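Local coordinates for transcriptional regulatory protein FIXJ (Sinorhizobium meliloti, PDB 1DBW) that induces nifA and fixK expression for nitrogen fixation once FixL activates it, this chain being its receiver domain, at residues A38-A43 with G70-N75; E64-L69 with A96-F101; V6-D11 with F21-N26. The protein carries 2 engineered substitutions. One frame throughout, in Å; residues are numbered along the deposited sequence.

Interaction 1: A38-A43 with G70-N75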
loop_
_atom_site.group_PDB
_atom_site.type_symbol
_atom_site.label_atom_id
_atom_site.label_comp_id
_atom_site.label_asym_id
_atom_site.label_seq_id
_atom_site.Cartn_x
_atom_site.Cartn_y
_atom_site.Cartn_z
ATOM N N ALA A 38 -0.613 -13.309 -0.902
ATOM C CA ALA A 38 0.827 -13.455 -1.005
ATOM C C ALA A 38 1.490 -12.471 -0.050
ATOM O O ALA A 38 2.443 -12.832 0.649
ATOM C CB ALA A 38 1.285 -13.193 -2.436
ATOM N N PHE A 39 0.973 -11.245 -0.004
ATOM C CA PHE A 39 1.576 -10.269 0.890
ATOM C C PHE A 39 1.405 -10.640 2.355
ATOM O O PHE A 39 2.349 -10.513 3.146
ATOM C CB PHE A 39 1.081 -8.848 0.632
ATOM C CG PHE A 39 1.661 -7.849 1.588
ATOM C CD1 PHE A 39 2.991 -7.452 1.457
ATOM C CD2 PHE A 39 0.930 -7.395 2.666
ATOM C CE1 PHE A 39 3.575 -6.643 2.391
ATOM C CE2 PHE A 39 1.506 -6.582 3.609
ATOM C CZ PHE A 39 2.836 -6.206 3.476
ATOM N N LEU A 40 0.210 -11.095 2.729
ATOM C CA LEU A 40 -0.028 -11.498 4.107
ATOM C C LEU A 40 0.918 -12.628 4.536
ATOM O O LEU A 40 1.345 -12.681 5.677
ATOM C CB LEU A 40 -1.482 -11.945 4.267
ATOM C CG LEU A 40 -2.470 -10.826 4.546
ATOM C CD1 LEU A 40 -3.866 -11.329 4.259
ATOM C CD2 LEU A 40 -2.356 -10.392 6.010
ATOM N N ALA A 41 1.240 -13.534 3.614
ATOM C CA ALA A 41 2.127 -14.642 3.919
ATOM C C ALA A 41 3.553 -14.153 4.142
ATOM O O ALA A 41 4.295 -14.689 4.984
ATOM C CB ALA A 41 2.073 -15.701 2.792
ATOM N N PHE A 42 3.909 -13.097 3.422
ATOM C CA PHE A 42 5.234 -12.498 3.513
ATOM C C PHE A 42 5.369 -11.474 4.649
ATOM O O PHE A 42 6.458 -11.296 5.200
ATOM C CB PHE A 42 5.546 -11.785 2.173
ATOM C CG PHE A 42 6.954 -11.257 2.067
ATOM C CD1 PHE A 42 7.995 -12.119 1.744
ATOM C CD2 PHE A 42 7.243 -9.917 2.350
ATOM C CE1 PHE A 42 9.312 -11.677 1.707
ATOM C CE2 PHE A 42 8.562 -9.454 2.316
ATOM C CZ PHE A 42 9.597 -10.340 1.995
ATOM N N ALA A 43 4.261 -10.889 5.071
ATOM C CA ALA A 43 4.279 -9.809 6.049
ATOM C C ALA A 43 5.126 -9.980 7.306
ATOM O O ALA A 43 5.773 -9.024 7.709
ATOM C CB ALA A 43 2.857 -9.353 6.405
ATOM N N GLY A 70 -3.557 -6.656 11.077
ATOM C CA GLY A 70 -3.789 -6.426 12.496
ATOM C C GLY A 70 -3.924 -7.739 13.280
ATOM O O GLY A 70 -3.374 -7.887 14.374
ATOM N N ASP A 71 -4.651 -8.705 12.725
ATOM C CA ASP A 71 -4.841 -10.000 13.391
ATOM C C ASP A 71 -3.548 -10.796 13.525
ATOM O O ASP A 71 -3.391 -11.582 14.461
ATOM C CB ASP A 71 -5.916 -10.823 12.670
ATOM C CG ASP A 71 -7.322 -10.344 12.991
ATOM O OD1 ASP A 71 -7.512 -9.795 14.094
ATOM O OD2 ASP A 71 -8.237 -10.516 12.150
ATOM N N LEU A 72 -2.634 -10.601 12.581
ATOM C CA LEU A 72 -1.337 -11.261 12.603
ATOM C C LEU A 72 -0.425 -10.581 13.620
ATOM O O LEU A 72 0.698 -11.040 13.862
ATOM C CB LEU A 72 -0.690 -11.181 11.219
ATOM C CG LEU A 72 -1.285 -12.096 10.165
ATOM C CD1 LEU A 72 -0.664 -11.801 8.794
ATOM C CD2 LEU A 72 -1.016 -13.534 10.568
ATOM N N LYS A 73 -0.919 -9.491 14.209
ATOM C CA LYS A 73 -0.188 -8.678 15.198
ATOM C C LYS A 73 1.038 -8.016 14.556
ATOM O O LYS A 73 2.076 -7.804 15.198
ATOM C CB LYS A 73 0.217 -9.508 16.427
ATOM C CG LYS A 73 -0.951 -10.248 17.122
ATOM C CD LYS A 73 -2.068 -9.292 17.559
ATOM C CE LYS A 73 -3.215 -10.049 18.217
ATOM N NZ LYS A 73 -3.832 -11.021 17.260
ATOM N N ILE A 74 0.882 -7.649 13.285
ATOM C CA ILE A 74 1.936 -7.009 12.510
ATOM C C ILE A 74 1.474 -5.609 12.097
ATOM O O ILE A 74 0.347 -5.442 11.648
ATOM C CB ILE A 74 2.223 -7.805 11.201
ATOM C CG1 ILE A 74 2.874 -9.153 11.516
ATOM C CG2 ILE A 74 3.107 -6.998 10.279
ATOM C CD1 ILE A 74 4.240 -9.038 12.105
ATOM N N ASN A 75 2.298 -4.599 12.342
ATOM C CA ASN A 75 1.948 -3.264 11.900
ATOM C C ASN A 75 2.906 -2.814 10.804
ATOM O O ASN A 75 4.125 -2.968 10.922
ATOM C CB ASN A 75 1.950 -2.250 13.028
ATOM C CG ASN A 75 1.390 -0.912 12.580
ATOM O OD1 ASN A 75 2.065 0.103 12.659
ATOM N ND2 ASN A 75 0.162 -0.924 12.045
#
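Leu40 and Leu72 make the closest approach between 38-43 and 70-75, and the evidence for tight packing lies in two methyl groups: Leu40 CD2 stands 3.5 Å from Leu72 CD1. The side chains meet at a slant, each through one branch. Leu72 CD1 also lies 3.8 Å from Leu40 O, so the same methyl touches both the side chain and the helix backbone of its partner. In Leu72 the first torsion (chi1 -74°) sets CG beside its own backbone N and carries this branch toward helix 36-42. The second meeting is looser. Ile74 CG2 comes within 4.2 Å of Ala43 O and 4.5 Å of Ala43 CB. Leu40 also packs on Leu65 and Asn68 of helix 62-71. Outward, Leu72 remains largely open to solvent although it supplies much of the contact, and the helix ends at Lys73, whose turn brings Ile74 back to the contact. The positive phi there (65°), with two bonds back into the last turn, marks a Schellman motif; one of them joins Lys73 N to Gly70 O at 2.9 Å. Lys73 NZ bonds Asp71 O on this outer side, approaching 38° out of the carbonyl plane. An apolar seam between neighbouring helices on one face of a parallel sheet, finished by a helix C-terminal Schellman turn, fits the doubly wound receiver fold.

Interaction 2: E64-L69 with A96-F101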
loop_
_atom_site.group_PDB
_atom_site.type_symbol
_atom_site.label_atom_id
_atom_site.label_comp_id
_atom_site.label_asym_id
_atom_site.label_seq_id
_atom_site.Cartn_x
_atom_site.Cartn_y
_atom_site.Cartn_z
ATOM N N GLU A 64 -9.583 -4.877 4.293
ATOM C CA GLU A 64 -9.561 -6.246 4.810
ATOM C C GLU A 64 -8.110 -6.686 5.018
ATOM O O GLU A 64 -7.785 -7.373 5.987
ATOM C CB GLU A 64 -10.248 -7.189 3.824
ATOM C CG GLU A 64 -11.737 -6.907 3.644
ATOM C CD GLU A 64 -12.296 -7.516 2.368
ATOM O OE1 GLU A 64 -12.759 -6.743 1.498
ATOM O OE2 GLU A 64 -12.262 -8.762 2.229
ATOM N N LEU A 65 -7.230 -6.263 4.117
ATOM C CA LEU A 65 -5.828 -6.618 4.254
ATOM C C LEU A 65 -5.281 -5.994 5.556
ATOM O O LEU A 65 -4.580 -6.673 6.314
ATOM C CB LEU A 65 -5.038 -6.159 3.019
ATOM C CG LEU A 65 -3.517 -6.380 3.089
ATOM C CD1 LEU A 65 -3.210 -7.842 3.330
ATOM C CD2 LEU A 65 -2.874 -5.895 1.786
ATOM N N LEU A 66 -5.607 -4.724 5.815
ATOM C CA LEU A 66 -5.170 -4.039 7.040
ATOM C C LEU A 66 -5.693 -4.737 8.274
ATOM O O LEU A 66 -4.970 -4.918 9.263
ATOM C CB LEU A 66 -5.621 -2.578 7.059
ATOM C CG LEU A 66 -5.087 -1.701 5.924
ATOM C CD1 LEU A 66 -5.459 -0.261 6.168
ATOM C CD2 LEU A 66 -3.565 -1.852 5.821
ATOM N N ARG A 67 -6.929 -5.217 8.179
ATOM C CA ARG A 67 -7.565 -5.915 9.283
ATOM C C ARG A 67 -6.840 -7.226 9.530
ATOM O O ARG A 67 -6.509 -7.552 10.671
ATOM C CB ARG A 67 -9.040 -6.168 8.957
ATOM N N ASN A 68 -6.540 -7.947 8.448
ATOM C CA ASN A 68 -5.829 -9.223 8.522
ATOM C C ASN A 68 -4.401 -9.042 9.060
ATOM O O ASN A 68 -3.889 -9.893 9.802
ATOM C CB ASN A 68 -5.824 -9.911 7.163
ATOM C CG ASN A 68 -7.214 -10.420 6.744
ATOM O OD1 ASN A 68 -7.378 -10.954 5.654
ATOM N ND2 ASN A 68 -8.203 -10.260 7.610
ATOM N N LEU A 69 -3.758 -7.936 8.683
ATOM C CA LEU A 69 -2.415 -7.643 9.190
ATOM C C LEU A 69 -2.535 -7.412 10.684
ATOM O O LEU A 69 -1.714 -7.910 11.467
ATOM C CB LEU A 69 -1.842 -6.409 8.513
ATOM C CG LEU A 69 -1.326 -6.687 7.090
ATOM C CD1 LEU A 69 -1.073 -5.384 6.354
ATOM C CD2 LEU A 69 -0.041 -7.497 7.125
ATOM N N ALA A 96 -9.459 2.004 9.436
ATOM C CA ALA A 96 -8.680 0.763 9.562
ATOM C C ALA A 96 -7.209 0.993 9.933
ATOM O O ALA A 96 -6.460 0.026 10.143
ATOM C CB ALA A 96 -8.773 -0.042 8.267
ATOM N N GLY A 97 -6.784 2.250 9.980
ATOM C CA GLY A 97 -5.412 2.535 10.386
ATOM C C GLY A 97 -4.417 2.939 9.318
ATOM O O GLY A 97 -3.230 3.143 9.607
ATOM N N ALA A 98 -4.903 3.149 8.104
ATOM C CA ALA A 98 -4.020 3.587 7.018
ATOM C C ALA A 98 -3.429 4.949 7.381
ATOM O O ALA A 98 -4.065 5.757 8.049
ATOM C CB ALA A 98 -4.840 3.703 5.702
ATOM N N VAL A 99 -2.174 5.169 7.010
ATOM C CA VAL A 99 -1.488 6.429 7.234
ATOM C C VAL A 99 -2.200 7.459 6.368
ATOM O O VAL A 99 -2.342 8.617 6.744
ATOM C CB VAL A 99 -0.003 6.338 6.765
ATOM C CG1 VAL A 99 0.614 7.746 6.621
ATOM C CG2 VAL A 99 0.802 5.477 7.735
ATOM N N ASP A 100 -2.619 7.030 5.186
ATOM C CA ASP A 100 -3.327 7.916 4.268
ATOM C C ASP A 100 -3.992 7.113 3.179
ATOM O O ASP A 100 -3.748 5.923 3.025
ATOM C CB ASP A 100 -2.372 8.921 3.613
ATOM C CG ASP A 100 -3.069 10.237 3.204
ATOM O OD1 ASP A 100 -4.313 10.392 3.340
ATOM O OD2 ASP A 100 -2.348 11.150 2.764
ATOM N N PHE A 101 -4.900 7.763 2.469
ATOM C CA PHE A 101 -5.539 7.126 1.335
ATOM C C PHE A 101 -5.179 8.041 0.178
ATOM O O PHE A 101 -4.849 9.221 0.383
ATOM C CB PHE A 101 -7.077 7.099 1.451
ATOM C CG PHE A 101 -7.714 8.460 1.342
ATOM C CD1 PHE A 101 -8.183 8.942 0.110
ATOM C CD2 PHE A 101 -7.813 9.286 2.467
ATOM C CE1 PHE A 101 -8.749 10.237 0.008
ATOM C CE2 PHE A 101 -8.367 10.553 2.378
ATOM C CZ PHE A 101 -8.841 11.035 1.137
#
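Leu66 carries the whole helix side of this contact, meeting 96-101 mainly through CD1. In sequence order, Ala96 comes first: its CB lies 3.9 Å from Leu66 CD1, while Ala96 O is 4.1 Å from Leu66 CB, so the residue touches the leucine near both root and end. Gly97 follows with phi 105°, the first residue to leave the helical conformation after helix 87-95 and the turning point of a Schellman motif. A side chain at these angles would press against the preceding carbonyl O, which accounts for glycine. The turn brings Ala98 round to the same methyl, with Leu66 CD1 4.0 Å from both Ala98 N and Ala98 CB. Seen from Leu66 CD1, the methyls of Ala96 and Ala98 lie roughly 100° apart, evidence that the leucine end fits into the bend rather than against one flat wall. CG of Leu66 stands beside the backbone N (chi1 -61°), directing the branch toward this bend; Ser78 and Val80 of the next strand pack on it as well. From Val99 onward the chain leaves the leucine and joins the sheet: Val99 bonds to Ser78 and Asp100 to Val80 through their backbones, and Phe101 N makes a weak bond to Asp100 OD1. This helix-to-strand turn belongs to the second half of the beta-alpha-beta crossover 78-82, 87-95, 100-103, packed against helix 62-71 as in the doubly wound CheY-like receiver fold.

Interaction 3: V6-D11 with F21-N26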
loop_
_atom_site.group_PDB
_atom_site.type_symbol
_atom_site.label_atom_id
_atom_site.label_comp_id
_atom_site.label_asym_id
_atom_site.label_seq_id
_atom_site.Cartn_x
_atom_site.Cartn_y
_atom_site.Cartn_z
ATOM N N VAL A 6 9.131 -0.376 -0.456
ATOM C CA VAL A 6 7.709 -0.127 -0.704
ATOM C C VAL A 6 7.144 -1.452 -1.250
ATOM O O VAL A 6 7.552 -1.902 -2.310
ATOM C CB VAL A 6 7.474 0.968 -1.778
ATOM C CG1 VAL A 6 5.941 1.229 -1.907
ATOM C CG2 VAL A 6 8.182 2.254 -1.400
ATOM N N HIS A 7 6.120 -1.985 -0.569
ATOM C CA HIS A 7 5.506 -3.259 -0.957
ATOM C C HIS A 7 4.212 -2.940 -1.632
ATOM O O HIS A 7 3.359 -2.352 -0.979
ATOM C CB HIS A 7 5.267 -4.096 0.309
ATOM C CG HIS A 7 6.547 -4.594 0.908
ATOM N ND1 HIS A 7 7.161 -5.748 0.462
ATOM C CD2 HIS A 7 7.380 -4.050 1.829
ATOM C CE1 HIS A 7 8.322 -5.888 1.069
ATOM N NE2 HIS A 7 8.486 -4.870 1.904
ATOM N N ILE A 8 4.118 -3.244 -2.940
ATOM C CA ILE A 8 2.921 -2.908 -3.701
ATOM C C ILE A 8 2.058 -4.133 -3.899
ATOM O O ILE A 8 2.497 -5.153 -4.425
ATOM C CB ILE A 8 3.249 -2.349 -5.068
ATOM C CG1 ILE A 8 4.277 -1.195 -4.970
ATOM C CG2 ILE A 8 1.967 -1.877 -5.734
ATOM C CD1 ILE A 8 3.713 0.048 -4.407
ATOM N N VAL A 9 0.805 -4.019 -3.494
ATOM C CA VAL A 9 -0.106 -5.142 -3.617
ATOM C C VAL A 9 -1.183 -4.612 -4.549
ATOM O O VAL A 9 -1.892 -3.691 -4.208
ATOM C CB VAL A 9 -0.673 -5.548 -2.211
ATOM C CG1 VAL A 9 -1.539 -6.775 -2.313
ATOM C CG2 VAL A 9 0.459 -5.875 -1.286
ATOM N N ASP A 10 -1.165 -5.062 -5.797
ATOM C CA ASP A 10 -2.162 -4.578 -6.763
ATOM C C ASP A 10 -2.768 -5.749 -7.525
ATOM O O ASP A 10 -2.048 -6.598 -8.062
ATOM C CB ASP A 10 -1.525 -3.556 -7.717
ATOM C CG ASP A 10 -2.553 -2.725 -8.506
ATOM O OD1 ASP A 10 -3.710 -3.164 -8.723
ATOM O OD2 ASP A 10 -2.183 -1.608 -8.921
ATOM N N ASP A 11 -4.100 -5.793 -7.520
ATOM C CA ASP A 11 -4.873 -6.841 -8.176
ATOM C C ASP A 11 -4.825 -6.768 -9.707
ATOM O O ASP A 11 -4.642 -7.795 -10.372
ATOM C CB ASP A 11 -6.329 -6.807 -7.684
ATOM C CG ASP A 11 -7.085 -5.563 -8.145
ATOM O OD1 ASP A 11 -8.152 -5.717 -8.780
ATOM O OD2 ASP A 11 -6.616 -4.433 -7.885
ATOM N N PHE A 21 6.919 0.301 -11.460
ATOM C CA PHE A 21 7.971 0.789 -12.350
ATOM C C PHE A 21 8.225 2.276 -12.120
ATOM O O PHE A 21 9.376 2.722 -12.101
ATOM C CB PHE A 21 7.625 0.518 -13.813
ATOM C CG PHE A 21 7.672 -0.948 -14.190
ATOM C CD1 PHE A 21 7.608 -1.336 -15.530
ATOM C CD2 PHE A 21 7.823 -1.941 -13.216
ATOM C CE1 PHE A 21 7.700 -2.691 -15.893
ATOM C CE2 PHE A 21 7.914 -3.297 -13.574
ATOM C CZ PHE A 21 7.854 -3.666 -14.915
ATOM N N MET A 22 7.159 3.042 -11.925
ATOM C CA MET A 22 7.306 4.466 -11.675
ATOM C C MET A 22 8.075 4.717 -10.379
ATOM O O MET A 22 8.964 5.545 -10.364
ATOM C CB MET A 22 5.947 5.165 -11.631
ATOM C CG MET A 22 6.037 6.670 -11.402
ATOM S SD MET A 22 6.292 7.182 -9.692
ATOM C CE MET A 22 4.644 6.738 -8.966
ATOM N N LEU A 23 7.783 3.957 -9.322
ATOM C CA LEU A 23 8.487 4.129 -8.055
ATOM C C LEU A 23 9.936 3.704 -8.209
ATOM O O LEU A 23 10.856 4.378 -7.715
ATOM C CB LEU A 23 7.788 3.339 -6.937
ATOM C CG LEU A 23 6.402 3.914 -6.608
ATOM C CD1 LEU A 23 5.760 3.003 -5.544
ATOM C CD2 LEU A 23 6.542 5.339 -6.082
ATOM N N THR A 24 10.126 2.630 -8.960
ATOM C CA THR A 24 11.473 2.122 -9.223
ATOM C C THR A 24 12.291 3.206 -9.914
ATOM O O THR A 24 13.432 3.466 -9.535
ATOM C CB THR A 24 11.447 0.846 -10.093
ATOM O OG1 THR A 24 10.836 -0.216 -9.346
ATOM C CG2 THR A 24 12.855 0.413 -10.432
ATOM N N MET A 25 11.711 3.870 -10.905
ATOM C CA MET A 25 12.457 4.900 -11.599
ATOM C C MET A 25 12.812 6.095 -10.719
ATOM O O MET A 25 13.777 6.810 -11.007
ATOM C CB MET A 25 11.727 5.333 -12.874
ATOM C CG MET A 25 11.604 4.213 -13.885
ATOM S SD MET A 25 10.776 4.711 -15.412
ATOM C CE MET A 25 11.143 6.435 -15.465
ATOM N N ASN A 26 12.069 6.291 -9.631
ATOM C CA ASN A 26 12.338 7.393 -8.714
ATOM C C ASN A 26 13.331 6.985 -7.607
ATOM O O ASN A 26 13.592 7.743 -6.692
ATOM C CB ASN A 26 11.031 7.956 -8.148
ATOM C CG ASN A 26 10.339 8.905 -9.141
ATOM O OD1 ASN A 26 10.620 10.100 -9.149
ATOM N ND2 ASN A 26 9.465 8.370 -9.997
#
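Met22 O receives two N-H groups from Asn26 at the end of helix 13-25. The side-chain bond is the sounder: Asn26 ND2 to Met22 O is 2.9 Å and nearly straight at 165°, with the oxygen close to the amide plane of Asn26 but the donor 37° out of the carbonyl plane. Asn26 N bonds Leu23 O at 3.0 Å, with a weak second branch to Met22 O at 3.3 Å. Asn26 thus closes the last turn three residues on from Leu23, the residue that faces strand 5-10. Leu23 reaches the strand by CD1 alone, which lies 3.8 Å from Ile8 CD1 and 4.1 Å from Val6 CG1, the branch anti to the backbone N (chi1 -176°). Ile8 meets it at a slant and Val6 at about a right angle, both on the same face of the strand. Leu23 also packs on Val30 and Phe28, and Ile115 of helix 108-119 touches both Leu23 and Val6. Beyond Ile8 the strand ends at Asp10, and Asp11 opens the loop; both belong, with Asp54 and Arg56, to the protein's magnesium site. This is the strand-to-helix half of the beta-alpha-beta unit 5-10, 13-25, 29-33 that opens the receiver domain.

Along the chain interaction 3 closes before the others open, whereas interactions 1 and 2 alternate their segments and share helix 62-71. Their centres lie 11 Å apart, and they touch, with Ala43 CB 3.5 Å from Leu69 CD2 and Ile74 N probably bonded to Leu69 O at 3.2 Å. Interaction 3 lies about 19 Å from interaction 1 and 18 Å from interaction 2, centre to centre. Its strand 5-10 touches interaction 1 from the other face, where Phe39 packs on His7 and Val9. Helix 13-25 covers one side of the five-stranded parallel sheet, helices 36-42 and 62-71 the other, as in a doubly wound fold. Interaction 3 leads to the magnesium site; the others lie away from it.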